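Local coordinates for Lin0431 protein (Listeria innocua, PDB 3LD7) that is of unknown function but contains a compact, mainly beta domain of the NusG domain II family, at residues A[10-15]-A[50-55]; A[33-38]-A[43-48]. All coordinates share one frame; numbering follows the deposited sequence.

Interaction 1: A[10-15]-A[50-55]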
loop_
_atom_site.group_PDB
_atom_site.type_symbol
_atom_site.label_atom_id
_atom_site.label_comp_id
_atom_site.label_asym_id
_atom_site.label_seq_id
_atom_site.Cartn_x
_atom_site.Cartn_y
_atom_site.Cartn_z
ATOM N N ALA A 10 5.793 -2.393 5.689
ATOM C CA ALA A 10 5.315 -1.876 4.425
ATOM C C ALA A 10 5.636 -0.391 4.342
ATOM O O ALA A 10 5.264 0.388 5.227
ATOM C CB ALA A 10 3.826 -2.097 4.301
ATOM N N ILE A 11 6.321 0.001 3.271
ATOM C CA ILE A 11 6.674 1.392 3.040
ATOM C C ILE A 11 5.751 1.911 1.949
ATOM O O ILE A 11 5.742 1.402 0.823
ATOM C CB ILE A 11 8.163 1.551 2.617
ATOM C CG1 ILE A 11 9.085 0.740 3.535
ATOM C CG2 ILE A 11 8.554 3.046 2.534
ATOM C CD1 ILE A 11 9.149 1.247 4.899
ATOM N N ILE A 12 4.946 2.903 2.286
ATOM C CA ILE A 12 3.971 3.451 1.344
ATOM C C ILE A 12 4.353 4.878 0.984
ATOM O O ILE A 12 4.471 5.735 1.869
ATOM C CB ILE A 12 2.560 3.431 1.973
ATOM C CG1 ILE A 12 2.183 1.993 2.392
ATOM C CG2 ILE A 12 1.530 4.015 1.005
ATOM C CD1 ILE A 12 2.372 1.681 3.893
ATOM N N SER A 13 4.540 5.128 -0.314
ATOM C CA SER A 13 5.045 6.404 -0.826
ATOM C C SER A 13 4.119 6.996 -1.863
ATOM O O SER A 13 3.392 6.272 -2.540
ATOM C CB SER A 13 6.394 6.208 -1.509
ATOM O OG SER A 13 7.382 5.787 -0.583
ATOM N N GLN A 14 4.198 8.308 -2.013
ATOM C CA GLN A 14 3.510 9.000 -3.093
ATOM C C GLN A 14 4.536 9.958 -3.709
ATOM O O GLN A 14 5.120 10.801 -3.010
ATOM C CB GLN A 14 2.328 9.777 -2.525
ATOM C CG GLN A 14 1.581 10.636 -3.521
ATOM C CD GLN A 14 0.659 11.644 -2.811
ATOM O OE1 GLN A 14 1.029 12.253 -1.786
ATOM N NE2 GLN A 14 -0.525 11.841 -3.362
ATOM N N ASN A 15 4.778 9.796 -5.013
ATOM C CA ASN A 15 5.852 10.500 -5.718
ATOM C C ASN A 15 7.219 10.360 -5.040
ATOM O O ASN A 15 8.022 11.310 -4.990
ATOM C CB ASN A 15 5.499 11.954 -5.983
ATOM C CG ASN A 15 6.374 12.570 -7.082
ATOM O OD1 ASN A 15 6.874 11.862 -7.972
ATOM N ND2 ASN A 15 6.573 13.881 -7.016
ATOM N N GLU A 50 -1.825 -8.825 8.836
ATOM C CA GLU A 50 -0.448 -8.625 8.369
ATOM C C GLU A 50 -0.358 -8.388 6.874
ATOM O O GLU A 50 0.704 -8.568 6.287
ATOM C CB GLU A 50 0.438 -9.800 8.795
ATOM C CG GLU A 50 0.288 -10.061 10.282
ATOM C CD GLU A 50 1.360 -10.951 10.886
ATOM O OE1 GLU A 50 2.125 -11.612 10.130
ATOM O OE2 GLU A 50 1.414 -10.999 12.145
ATOM N N ARG A 51 -1.478 -8.024 6.252
ATOM C CA ARG A 51 -1.518 -7.828 4.792
ATOM C C ARG A 51 -1.917 -6.403 4.443
ATOM O O ARG A 51 -2.621 -5.714 5.220
ATOM C CB ARG A 51 -2.558 -8.765 4.143
ATOM C CG ARG A 51 -2.471 -10.224 4.452
ATOM C CD ARG A 51 -3.625 -10.962 3.736
ATOM N NE ARG A 51 -4.937 -10.531 4.239
ATOM C CZ ARG A 51 -6.103 -10.836 3.671
ATOM N NH1 ARG A 51 -6.133 -11.573 2.571
ATOM N NH2 ARG A 51 -7.242 -10.397 4.206
ATOM N N ILE A 52 -1.503 -5.954 3.267
ATOM C CA ILE A 52 -1.862 -4.623 2.807
ATOM C C ILE A 52 -2.327 -4.677 1.354
ATOM O O ILE A 52 -1.855 -5.516 0.576
ATOM C CB ILE A 52 -0.669 -3.649 2.973
ATOM C CG1 ILE A 52 -1.080 -2.207 2.651
ATOM C CG2 ILE A 52 0.555 -4.125 2.180
ATOM C CD1 ILE A 52 0.006 -1.185 3.008
ATOM N N ARG A 53 -3.257 -3.802 0.991
ATOM C CA ARG A 53 -3.662 -3.665 -0.407
ATOM C C ARG A 53 -4.134 -2.262 -0.683
ATOM O O ARG A 53 -4.417 -1.492 0.247
ATOM C CB ARG A 53 -4.817 -4.614 -0.761
ATOM C CG ARG A 53 -6.158 -4.253 -0.115
ATOM C CD ARG A 53 -7.287 -5.149 -0.600
ATOM N NE ARG A 53 -8.504 -4.927 0.164
ATOM C CZ ARG A 53 -9.602 -5.665 0.045
ATOM N NH1 ARG A 53 -9.662 -6.648 -0.860
ATOM N NH2 ARG A 53 -10.637 -5.418 0.830
ATOM N N ILE A 54 -4.244 -1.939 -1.970
ATOM C CA ILE A 54 -5.084 -0.820 -2.370
ATOM C C ILE A 54 -6.493 -1.374 -2.484
ATOM O O ILE A 54 -6.781 -2.212 -3.348
ATOM C CB ILE A 54 -4.680 -0.181 -3.687
ATOM C CG1 ILE A 54 -3.208 0.270 -3.674
ATOM C CG2 ILE A 54 -5.631 0.993 -4.000
ATOM C CD1 ILE A 54 -2.705 0.654 -5.087
ATOM N N LYS A 55 -7.372 -0.948 -1.577
ATOM C CA LYS A 55 -8.733 -1.458 -1.577
ATOM C C LYS A 55 -9.515 -0.936 -2.772
ATOM O O LYS A 55 -10.265 -1.688 -3.429
ATOM C CB LYS A 55 -9.450 -1.073 -0.273
ATOM C CG LYS A 55 -10.897 -1.555 -0.223
ATOM C CD LYS A 55 -11.533 -1.299 1.128
ATOM C CE LYS A 55 -12.964 -1.863 1.160
ATOM N NZ LYS A 55 -13.600 -1.729 2.488
#
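Where the two antiparallel sheets of this NusG domain II-like fold face each other, Ala10 and Ile12 of strand 8-14 meet Ile52 of strand 51-57. The contact is a small worked example of how sheets pack through apolar tips while their backbones stay well apart: the nearest alpha carbons, Ala10 CA and Ile52 CA, are 7.9 Å from each other. On the side of 50-55 one methyl group, Ile52 CD1, makes the closest approaches. The two isoleucines reach toward each other tip to tip, Ile52 CD1 lying 3.8 Å from Ile12 CD1 and resting 3.9 Å from Ile12 CG1 as well. The same methyl stands 4.1 Å from Ala10 CB, whose short side chain points at the opposing strand. The reach of Ile52 comes from its extended long branch, with CG1 opposite the backbone N (chi1 -173°) and CD1 continuing the zigzag (chi2 171°). Ile12 is bent differently: its chi2 of 100° lies off the staggered values and swings CD1 into the meeting point. All three residues are buried, and the contact is purely apolar, close to the centre of the chain. Around it, Ile22 of strand 17-23 and Ile35 of strand 30-36 pack on Ile12, Leu24 touches Ala10, and Val47 of strand 42-48 lies against Ile52.

Interaction 2: A[33-38]-A[43-48]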
loop_
_atom_site.group_PDB
_atom_site.type_symbol
_atom_site.label_atom_id
_atom_site.label_comp_id
_atom_site.label_asym_id
_atom_site.label_seq_id
_atom_site.Cartn_x
_atom_site.Cartn_y
_atom_site.Cartn_z
ATOM N N PHE A 33 -6.606 4.085 5.192
ATOM C CA PHE A 33 -6.255 5.498 5.053
ATOM C C PHE A 33 -6.247 5.853 3.582
ATOM O O PHE A 33 -5.996 4.985 2.741
ATOM C CB PHE A 33 -4.930 5.859 5.777
ATOM C CG PHE A 33 -3.702 5.162 5.237
ATOM C CD1 PHE A 33 -3.359 3.888 5.654
ATOM C CD2 PHE A 33 -2.894 5.796 4.289
ATOM C CE1 PHE A 33 -2.200 3.251 5.151
ATOM C CE2 PHE A 33 -1.760 5.169 3.791
ATOM C CZ PHE A 33 -1.417 3.886 4.218
ATOM N N THR A 34 -6.559 7.106 3.268
ATOM C CA THR A 34 -6.599 7.547 1.878
ATOM C C THR A 34 -5.423 8.438 1.536
ATOM O O THR A 34 -5.114 9.392 2.257
ATOM C CB THR A 34 -7.903 8.292 1.578
ATOM O OG1 THR A 34 -9.010 7.423 1.843
ATOM C CG2 THR A 34 -7.957 8.735 0.137
ATOM N N ILE A 35 -4.755 8.109 0.435
ATOM C CA ILE A 35 -3.732 8.974 -0.132
ATOM C C ILE A 35 -4.393 9.827 -1.183
ATOM O O ILE A 35 -4.967 9.315 -2.154
ATOM C CB ILE A 35 -2.610 8.147 -0.788
ATOM C CG1 ILE A 35 -1.994 7.228 0.246
ATOM C CG2 ILE A 35 -1.572 9.071 -1.420
ATOM C CD1 ILE A 35 -0.996 6.282 -0.354
ATOM N N LYS A 36 -4.369 11.132 -0.964
ATOM C CA LYS A 36 -5.026 12.032 -1.894
ATOM C C LYS A 36 -4.027 12.688 -2.807
ATOM O O LYS A 36 -3.006 13.252 -2.382
ATOM C CB LYS A 36 -5.845 13.079 -1.150
ATOM C CG LYS A 36 -7.067 12.450 -0.506
ATOM C CD LYS A 36 -7.848 13.432 0.347
ATOM C CE LYS A 36 -9.185 12.825 0.751
ATOM N NZ LYS A 36 -9.937 12.348 -0.457
ATOM N N GLY A 37 -4.335 12.626 -4.081
ATOM C CA GLY A 37 -3.443 13.212 -5.018
ATOM C C GLY A 37 -3.931 14.531 -5.483
ATOM O O GLY A 37 -4.825 15.189 -4.896
ATOM N N LYS A 38 -3.298 14.924 -6.573
ATOM C CA LYS A 38 -3.739 16.034 -7.339
ATOM C C LYS A 38 -5.134 15.739 -7.863
ATOM O O LYS A 38 -5.552 14.585 -8.118
ATOM C CB LYS A 38 -2.787 16.270 -8.517
ATOM C CG LYS A 38 -1.330 16.548 -8.112
ATOM C CD LYS A 38 -1.223 17.681 -7.085
ATOM C CE LYS A 38 0.175 18.305 -7.073
ATOM N NZ LYS A 38 0.480 18.943 -5.755
ATOM N N ASN A 43 -6.260 6.968 -3.513
ATOM C CA ASN A 43 -6.080 5.532 -3.293
ATOM C C ASN A 43 -6.449 5.243 -1.869
ATOM O O ASN A 43 -5.861 5.822 -0.934
ATOM C CB ASN A 43 -4.624 5.058 -3.533
ATOM C CG ASN A 43 -4.177 5.237 -4.986
ATOM O OD1 ASN A 43 -4.185 4.293 -5.816
ATOM N ND2 ASN A 43 -3.773 6.410 -5.290
ATOM N N LEU A 44 -7.409 4.344 -1.701
ATOM C CA LEU A 44 -7.825 3.900 -0.376
ATOM C C LEU A 44 -6.997 2.687 -0.006
ATOM O O LEU A 44 -7.130 1.620 -0.617
ATOM C CB LEU A 44 -9.303 3.563 -0.382
ATOM C CG LEU A 44 -9.916 3.127 0.947
ATOM C CD1 LEU A 44 -9.665 4.144 2.057
ATOM C CD2 LEU A 44 -11.387 2.907 0.731
HETATM N N MSE A 45 -6.088 2.878 0.949
HETATM C CA MSE A 45 -5.195 1.828 1.410
HETATM C C MSE A 45 -5.836 1.083 2.557
HETATM O O MSE A 45 -6.535 1.681 3.378
HETATM C CB MSE A 45 -3.889 2.463 1.919
HETATM C CG MSE A 45 -3.255 3.432 0.915
HETATM SE SE MSE A 45 -2.926 2.686 -0.847
HETATM C CE MSE A 45 -1.920 1.077 -0.290
ATOM N N GLU A 46 -5.561 -0.214 2.635
ATOM C CA GLU A 46 -6.138 -1.042 3.680
ATOM C C GLU A 46 -5.080 -1.973 4.213
ATOM O O GLU A 46 -4.431 -2.694 3.454
ATOM C CB GLU A 46 -7.332 -1.854 3.138
ATOM C CG GLU A 46 -8.015 -2.690 4.210
ATOM C CD GLU A 46 -9.175 -3.517 3.662
ATOM O OE1 GLU A 46 -9.386 -3.513 2.428
ATOM O OE2 GLU A 46 -9.885 -4.157 4.463
ATOM N N VAL A 47 -4.924 -1.971 5.534
ATOM C CA VAL A 47 -4.102 -2.951 6.207
ATOM C C VAL A 47 -5.041 -3.802 7.032
ATOM O O VAL A 47 -5.814 -3.288 7.829
ATOM C CB VAL A 47 -3.054 -2.272 7.109
ATOM C CG1 VAL A 47 -2.248 -3.309 7.858
ATOM C CG2 VAL A 47 -2.136 -1.402 6.238
ATOM N N ASP A 48 -5.020 -5.105 6.798
ATOM C CA ASP A 48 -5.863 -6.016 7.545
ATOM C C ASP A 48 -4.978 -7.126 8.063
ATOM O O ASP A 48 -4.405 -7.883 7.279
ATOM C CB ASP A 48 -6.969 -6.576 6.644
ATOM C CG ASP A 48 -7.987 -7.381 7.420
ATOM O OD1 ASP A 48 -8.866 -6.778 8.070
ATOM O OD2 ASP A 48 -7.906 -8.620 7.373
#
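Met45 N donates to Phe33 O over 2.8 Å, the shortest of four backbone bonds between 33-38 and 43-48, on the antiparallel beta hairpin of strands 30-36 and 42-48. The carbonyl receives this N-H almost head-on, with a C=O...N angle of 166°. Phe33 N to Met45 O at 3.0 Å completes the pair. At the next hydrogen-bonded pair toward the turn, Ile35 N donates to Asn43 O at 2.9 Å and Asn43 N returns to Ile35 O. Between these rungs Thr34 and Leu44 form a non-hydrogen-bonded pair, where Asn43 O also accepts a CA-H...O contact from Thr34 CA. The general point is that the register of the ladder places Phe33, Ile35 and Met45 on one face, where their side chains can meet. Phe33 carries its ring between the backbone N and the carbonyl carbon (chi1 63°), which lays a face against selenomethionine Met45. The CB of Met45 sits 3.7 Å from the Phe33 ring centroid, a CH-pi contact only 14° off the normal. Ile35 works the same side of the sheet, its CD1 touching Met45 CG at 3.9 Å. This face turns to the other sheet, where Ile22 packs on Phe33, Val84 on Ile35 and Val86 on Met45; Arg20 adds a cation-pi contact to the Phe33 ring. On the other face, Thr34 OG1 lies 3.4 Å from the Leu44 methyl CD1.

In the fold
From the N terminus, the chain first lays down strand 8-14, which supplies the opening half of interaction 1. It then runs through strand 17-23 into strand 30-36, turns, and returns along strand 42-48, closing the short hairpin loop of interaction 2. Only when strand 51-57 follows is the longer loop of interaction 1 closed, so interaction 2 is nested within it. The inner contact joins neighbouring strands of the three-stranded sheet; the outer one ties that sheet to the four-stranded sheet. The two meet where strands 42-48 and 51-57 adjoin, through a probable Lys55 N to Leu44 O hydrogen bond and the Arg53-Glu46 salt bridge.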